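Local structure of copper-containing nitrite reductase (Thermus scotoductus, 6HBE) at residues F403-L408 / E412-T417; G38-G43 / K301-S306. The protein probably catalyses the one-electron reduction of nitrite to nitric oxide in denitrification, as a homotrimeric three-domain copper enzyme. All coordinates share one frame; numbering follows the deposited sequence.

Contact 1: F403-L408 / E412-T417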
loop_
_atom_site.group_PDB
_atom_site.type_symbol
_atom_site.label_atom_id
_atom_site.label_comp_id
_atom_site.label_asym_id
_atom_site.label_seq_id
_atom_site.Cartn_x
_atom_site.Cartn_y
_atom_site.Cartn_z
ATOM N N PHE C 403 11.036 -28.253 23.293
ATOM C CA PHE C 403 10.322 -28.813 22.141
ATOM C C PHE C 403 11.134 -28.643 20.871
ATOM O O PHE C 403 12.090 -27.836 20.826
ATOM C CB PHE C 403 8.919 -28.200 22.001
ATOM C CG PHE C 403 8.906 -26.676 21.861
ATOM C CD1 PHE C 403 9.079 -26.063 20.605
ATOM C CD2 PHE C 403 8.699 -25.862 22.967
ATOM C CE1 PHE C 403 9.069 -24.679 20.482
ATOM C CE2 PHE C 403 8.678 -24.469 22.842
ATOM C CZ PHE C 403 8.867 -23.883 21.586
ATOM N N VAL C 404 10.779 -29.456 19.879
ATOM C CA VAL C 404 11.301 -29.347 18.524
ATOM C C VAL C 404 10.142 -29.689 17.593
ATOM O O VAL C 404 9.484 -30.726 17.779
ATOM C CB VAL C 404 12.594 -30.204 18.273
ATOM C CG1 VAL C 404 12.368 -31.701 18.447
ATOM C CG2 VAL C 404 13.173 -29.926 16.886
ATOM N N THR C 405 9.839 -28.806 16.623
ATOM C CA THR C 405 8.742 -29.067 15.701
ATOM C C THR C 405 9.377 -29.705 14.499
ATOM O O THR C 405 10.574 -29.552 14.285
ATOM C CB THR C 405 7.975 -27.787 15.244
ATOM O OG1 THR C 405 8.778 -27.065 14.293
ATOM C CG2 THR C 405 7.633 -26.914 16.426
ATOM N N PRO C 406 8.588 -30.417 13.696
ATOM C CA PRO C 406 9.039 -30.744 12.325
ATOM C C PRO C 406 9.306 -29.497 11.453
ATOM O O PRO C 406 8.930 -28.387 11.819
ATOM C CB PRO C 406 7.866 -31.559 11.731
ATOM C CG PRO C 406 6.839 -31.712 12.797
ATOM C CD PRO C 406 7.218 -30.876 13.976
ATOM N N LYS C 407 9.944 -29.690 10.307
ATOM C CA LYS C 407 10.120 -28.603 9.341
ATOM C C LYS C 407 8.817 -28.466 8.522
ATOM O O LYS C 407 8.361 -29.407 7.898
ATOM C CB LYS C 407 11.337 -28.848 8.463
ATOM C CG LYS C 407 12.639 -28.691 9.260
ATOM C CD LYS C 407 13.841 -29.227 8.523
ATOM C CE LYS C 407 15.075 -29.221 9.408
ATOM N NZ LYS C 407 16.287 -29.484 8.587
ATOM N N LEU C 408 8.197 -27.303 8.604
ATOM C CA LEU C 408 6.860 -27.064 8.030
ATOM C C LEU C 408 6.984 -26.348 6.682
ATOM O O LEU C 408 7.714 -25.339 6.569
ATOM C CB LEU C 408 6.047 -26.209 8.980
ATOM C CG LEU C 408 5.830 -26.754 10.401
ATOM C CD1 LEU C 408 4.990 -25.768 11.202
ATOM C CD2 LEU C 408 5.151 -28.128 10.369
ATOM N N GLU C 412 1.386 -25.654 6.526
ATOM C CA GLU C 412 1.476 -26.820 7.444
ATOM C C GLU C 412 1.502 -26.327 8.864
ATOM O O GLU C 412 1.902 -25.186 9.128
ATOM C CB GLU C 412 2.672 -27.718 7.136
ATOM C CG GLU C 412 2.534 -28.376 5.772
ATOM C CD GLU C 412 3.647 -29.347 5.414
ATOM O OE1 GLU C 412 4.761 -29.261 5.963
ATOM O OE2 GLU C 412 3.416 -30.187 4.521
ATOM N N ARG C 413 1.057 -27.178 9.793
ATOM C CA ARG C 413 0.779 -26.772 11.183
ATOM C C ARG C 413 1.344 -27.782 12.196
ATOM O O ARG C 413 1.426 -28.968 11.904
ATOM C CB ARG C 413 -0.731 -26.634 11.422
ATOM C CG ARG C 413 -1.448 -25.643 10.499
ATOM C CD ARG C 413 -2.970 -25.723 10.540
ATOM N NE ARG C 413 -3.493 -24.812 9.522
ATOM C CZ ARG C 413 -3.752 -23.513 9.688
ATOM N NH1 ARG C 413 -3.628 -22.909 10.873
ATOM N NH2 ARG C 413 -4.168 -22.811 8.633
ATOM N N TYR C 414 1.713 -27.315 13.384
ATOM C CA TYR C 414 2.149 -28.230 14.466
ATOM C C TYR C 414 1.693 -27.708 15.818
ATOM O O TYR C 414 1.974 -26.556 16.152
ATOM C CB TYR C 414 3.668 -28.429 14.445
ATOM C CG TYR C 414 4.169 -29.484 15.428
ATOM C CD1 TYR C 414 3.995 -30.847 15.171
ATOM C CD2 TYR C 414 4.822 -29.110 16.599
ATOM C CE1 TYR C 414 4.453 -31.804 16.073
ATOM C CE2 TYR C 414 5.291 -30.050 17.498
ATOM C CZ TYR C 414 5.098 -31.388 17.231
ATOM O OH TYR C 414 5.565 -32.297 18.138
ATOM N N ARG C 415 1.013 -28.574 16.592
ATOM C CA ARG C 415 0.461 -28.232 17.901
ATOM C C ARG C 415 1.274 -28.796 19.092
ATOM O O ARG C 415 1.825 -29.915 19.035
ATOM C CB ARG C 415 -0.984 -28.706 17.998
ATOM C CG ARG C 415 -1.951 -27.855 17.202
ATOM C CD ARG C 415 -3.397 -28.260 17.367
ATOM N NE ARG C 415 -4.278 -27.465 16.492
ATOM C CZ ARG C 415 -5.611 -27.449 16.557
ATOM N NH1 ARG C 415 -6.263 -28.182 17.465
ATOM N NH2 ARG C 415 -6.312 -26.695 15.705
ATOM N N ILE C 416 1.359 -27.982 20.139
ATOM C CA ILE C 416 2.028 -28.317 21.401
ATOM C C ILE C 416 1.146 -27.830 22.542
ATOM O O ILE C 416 0.733 -26.675 22.554
ATOM C CB ILE C 416 3.396 -27.612 21.533
ATOM C CG1 ILE C 416 4.344 -28.073 20.437
ATOM C CG2 ILE C 416 4.007 -27.859 22.908
ATOM C CD1 ILE C 416 5.562 -27.174 20.292
ATOM N N THR C 417 0.862 -28.709 23.501
ATOM C CA THR C 417 0.100 -28.335 24.695
ATOM C C THR C 417 1.069 -28.217 25.873
ATOM O O THR C 417 1.823 -29.170 26.142
ATOM C CB THR C 417 -0.969 -29.396 24.999
ATOM O OG1 THR C 417 -1.802 -29.570 23.845
ATOM C CG2 THR C 417 -1.842 -28.993 26.198
#

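Contact 2: G38-G43 / K301-S306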
loop_
_atom_site.group_PDB
_atom_site.type_symbol
_atom_site.label_atom_id
_atom_site.label_comp_id
_atom_site.label_asym_id
_atom_site.label_seq_id
_atom_site.Cartn_x
_atom_site.Cartn_y
_atom_site.Cartn_z
ATOM N N GLY C 38 19.538 7.176 19.295
ATOM C CA GLY C 38 19.108 6.155 20.294
ATOM C C GLY C 38 18.282 4.972 19.728
ATOM O O GLY C 38 17.706 4.208 20.501
ATOM N N VAL C 39 18.209 4.833 18.404
ATOM C CA VAL C 39 17.371 3.787 17.749
ATOM C C VAL C 39 18.239 2.920 16.833
ATOM O O VAL C 39 18.802 3.409 15.848
ATOM C CB VAL C 39 16.210 4.399 16.934
ATOM C CG1 VAL C 39 15.372 3.297 16.260
ATOM C CG2 VAL C 39 15.330 5.246 17.846
ATOM N N TYR C 40 18.365 1.634 17.184
ATOM C CA TYR C 40 19.233 0.698 16.489
ATOM C C TYR C 40 18.451 -0.379 15.764
ATOM O O TYR C 40 17.471 -0.855 16.293
ATOM C CB TYR C 40 20.213 0.042 17.475
ATOM C CG TYR C 40 21.099 1.066 18.109
ATOM C CD1 TYR C 40 20.668 1.765 19.235
ATOM C CD2 TYR C 40 22.339 1.382 17.567
ATOM C CE1 TYR C 40 21.461 2.735 19.825
ATOM C CE2 TYR C 40 23.147 2.358 18.154
ATOM C CZ TYR C 40 22.689 3.016 19.296
ATOM O OH TYR C 40 23.443 3.993 19.910
ATOM N N LEU C 41 18.911 -0.748 14.564
ATOM C CA LEU C 41 18.295 -1.744 13.694
ATOM C C LEU C 41 19.266 -2.889 13.414
ATOM O O LEU C 41 20.353 -2.654 12.871
ATOM C CB LEU C 41 17.947 -1.073 12.337
ATOM C CG LEU C 41 17.386 -1.948 11.217
ATOM C CD1 LEU C 41 16.059 -2.559 11.618
ATOM C CD2 LEU C 41 17.225 -1.156 9.920
ATOM N N ARG C 42 18.868 -4.118 13.730
ATOM C CA ARG C 42 19.659 -5.316 13.388
ATOM C C ARG C 42 19.255 -5.829 12.035
ATOM O O ARG C 42 18.066 -5.887 11.729
ATOM C CB ARG C 42 19.437 -6.450 14.394
ATOM C CG ARG C 42 19.865 -6.144 15.823
ATOM C CD ARG C 42 20.087 -7.431 16.607
ATOM N NE ARG C 42 19.807 -7.191 18.010
ATOM C CZ ARG C 42 20.704 -7.033 18.987
ATOM N NH1 ARG C 42 20.249 -6.800 20.226
ATOM N NH2 ARG C 42 22.028 -7.118 18.774
ATOM N N GLY C 43 20.239 -6.248 11.248
ATOM C CA GLY C 43 19.999 -6.818 9.935
ATOM C C GLY C 43 21.239 -7.381 9.279
ATOM O O GLY C 43 22.139 -7.866 9.949
ATOM N N LYS C 301 29.091 -2.202 16.966
ATOM C CA LYS C 301 29.316 -3.592 17.409
ATOM C C LYS C 301 28.497 -3.990 18.608
ATOM O O LYS C 301 28.064 -5.138 18.709
ATOM C CB LYS C 301 30.800 -3.813 17.685
ATOM C CG LYS C 301 31.659 -3.566 16.451
ATOM C CD LYS C 301 31.862 -4.814 15.581
ATOM C CE LYS C 301 30.616 -5.328 14.886
ATOM N NZ LYS C 301 30.973 -6.210 13.742
ATOM N N GLU C 302 28.280 -3.041 19.505
ATOM C CA GLU C 302 27.405 -3.225 20.645
ATOM C C GLU C 302 26.344 -2.141 20.613
ATOM O O GLU C 302 26.540 -1.059 20.045
ATOM C CB GLU C 302 28.187 -3.118 21.964
ATOM C CG GLU C 302 29.499 -3.893 22.004
ATOM C CD GLU C 302 29.970 -4.184 23.416
ATOM O OE1 GLU C 302 30.716 -3.368 23.998
ATOM O OE2 GLU C 302 29.577 -5.239 23.950
ATOM N N ILE C 303 25.219 -2.437 21.246
ATOM C CA ILE C 303 24.177 -1.455 21.450
ATOM C C ILE C 303 24.415 -0.866 22.841
ATOM O O ILE C 303 24.534 -1.608 23.807
ATOM C CB ILE C 303 22.777 -2.093 21.309
ATOM C CG1 ILE C 303 22.570 -2.506 19.837
ATOM C CG2 ILE C 303 21.694 -1.125 21.777
ATOM C CD1 ILE C 303 21.412 -3.430 19.589
ATOM N N PRO C 304 24.502 0.462 22.945
ATOM C CA PRO C 304 24.724 1.061 24.249
ATOM C C PRO C 304 23.528 0.990 25.183
ATOM O O PRO C 304 22.390 0.753 24.759
ATOM C CB PRO C 304 25.076 2.513 23.916
ATOM C CG PRO C 304 24.478 2.763 22.591
ATOM C CD PRO C 304 24.570 1.458 21.862
ATOM N N ALA C 305 23.807 1.194 26.467
ATOM C CA ALA C 305 22.778 1.219 27.506
ATOM C C ALA C 305 21.889 2.459 27.387
ATOM O O ALA C 305 20.788 2.471 27.926
ATOM C CB ALA C 305 23.419 1.162 28.891
ATOM N N SER C 306 22.375 3.494 26.699
ATOM C CA SER C 306 21.557 4.662 26.346
ATOM C C SER C 306 20.439 4.421 25.290
ATOM O O SER C 306 19.587 5.280 25.128
ATOM C CB SER C 306 22.452 5.819 25.882
ATOM O OG SER C 306 23.073 5.556 24.632
HETATM O O HOH W 1 22.077 5.502 22.192
#

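Contact 1: F403-L408 / E412-T417
The ring of Tyr414 meets Pro406 on one face, and the tyrosine can be followed outward from its backbone. Its CB lies 4.3 Å from Leu408 CD2. CG is turned anti to the backbone N (chi1 -173°), which carries the ring toward the 403-408 loop. Of the two ring branches, CD1 and CE1 lie under Pro406 CD, Tyr414 CD1 reaching it at 3.4 Å. On the other branch, Tyr414 CD2 packs at 3.6 Å on the methyl CG2 of Thr405, which comes in obliquely from the same side of the ring plane, with CE2 close to Thr405 CA. Pro406 CD sits almost over the ring centre, 15° off the normal, in a CH-pi contact; CZ is the last ring atom the proline reaches. This loop leads back into strand 413-417, an outermost strand of its sheet in the plastocyanin-like cupredoxin domain; it folds over the strand without a hydrogen bond between them, running nearly antiparallel to it. Backbone bonds instead tie the loop to Ala392 and Val394, and Tyr414 and Glu412 to Phe373 and Asn375. Were Tyr414 replaced by an alanine, Pro406 and the Thr405 methyl would probably lose their aromatic partner and a gap would open under the loop. Farther along, Ile416 CD1 touches Phe403 CD1 at 3.7 Å, an off-centre CH-pi contact. Toward the turn, Leu408 lays CD2 near Glu412 CB, while Glu412 OE1 accepts a hydrogen bond from the backbone N of Gly409. Thr405 OG1 donates to Pro406 O at 2.8 Å, from 26° out of the carbonyl plane, and is also bonded to Ala392 N. On the strand's other side, Arg413 forms salt bridges with Glu372 and with Glu322 of the second subunit.

Contact 2: G38-G43 / K301-S306
Tyr40 OH and Ser306 OG are joined through one water, which lies 2.6 Å from Ser306 OG and 3.1 Å from Tyr40 OH. The water sits at the edge of the Tyr40 ring, in its plane, and links the strand to the loop in the absence of a direct hydrogen bond between the two segments. Beside this bridge the phenol end is packed against Pro304: CD of the proline lies 3.5 Å from Tyr40 CZ, with its CG also close to the hydroxyl oxygen. The two side chains cross at a slant. Nearer the backbone, Ile303 CG2 meets Tyr40 CD1 at 4.0 Å, the isoleucine and tyrosine sliding past each other in opposite directions. The other branch of Ile303 serves Arg42: CG1 stands anti to the carbonyl carbon (chi1 -68°), and its terminal CD1 lies over one face of the guanidinium, 3.6 Å from Arg42 NH1 and offset toward the rim. The Arg42 chain, extended from CG to NE, brings the guanidinium up to Ile303, whose methyl covers part of that face. Tyr40 also packs on Ile32 and Glu34 of strand 21-36, and its backbone is hydrogen-bonded to Arg309 and Val311. Strand 39-46 thus lies between strands 21-36 and 309-311, antiparallel to the first and parallel to the second. Residues 301-306 lay Ile303 and Pro304 against side chains of strand 39-46, joining the loop that leads into strand 309-311 to a sheet of the N-terminal multicopper-oxidase (cupredoxin) domain.

Overall arrangement
Contacts 1 and 2 belong to different parts of the three-domain chain and do not touch: their centres are 33 Å apart and their nearest atoms about 20 Å. They follow in series, contact 2 closing before contact 1 opens. Contact 1 lies close to the copper bound by His390, Cys428, His431 and Met434; the side chain of Lys407 is about 8 Å from a bound copper, and that of Leu408 about 6 Å from that of His390. Contact 2 stands farther from copper, the Arg42 side chain being about 14 Å from a bound ion. Each contact also has a calcium ion in its neighbourhood, about 10 Å from the Glu412 side chain in contact 1 and about 12 Å from that of Tyr40 in contact 2, close to the calcium ligands Asp36 and Gln37.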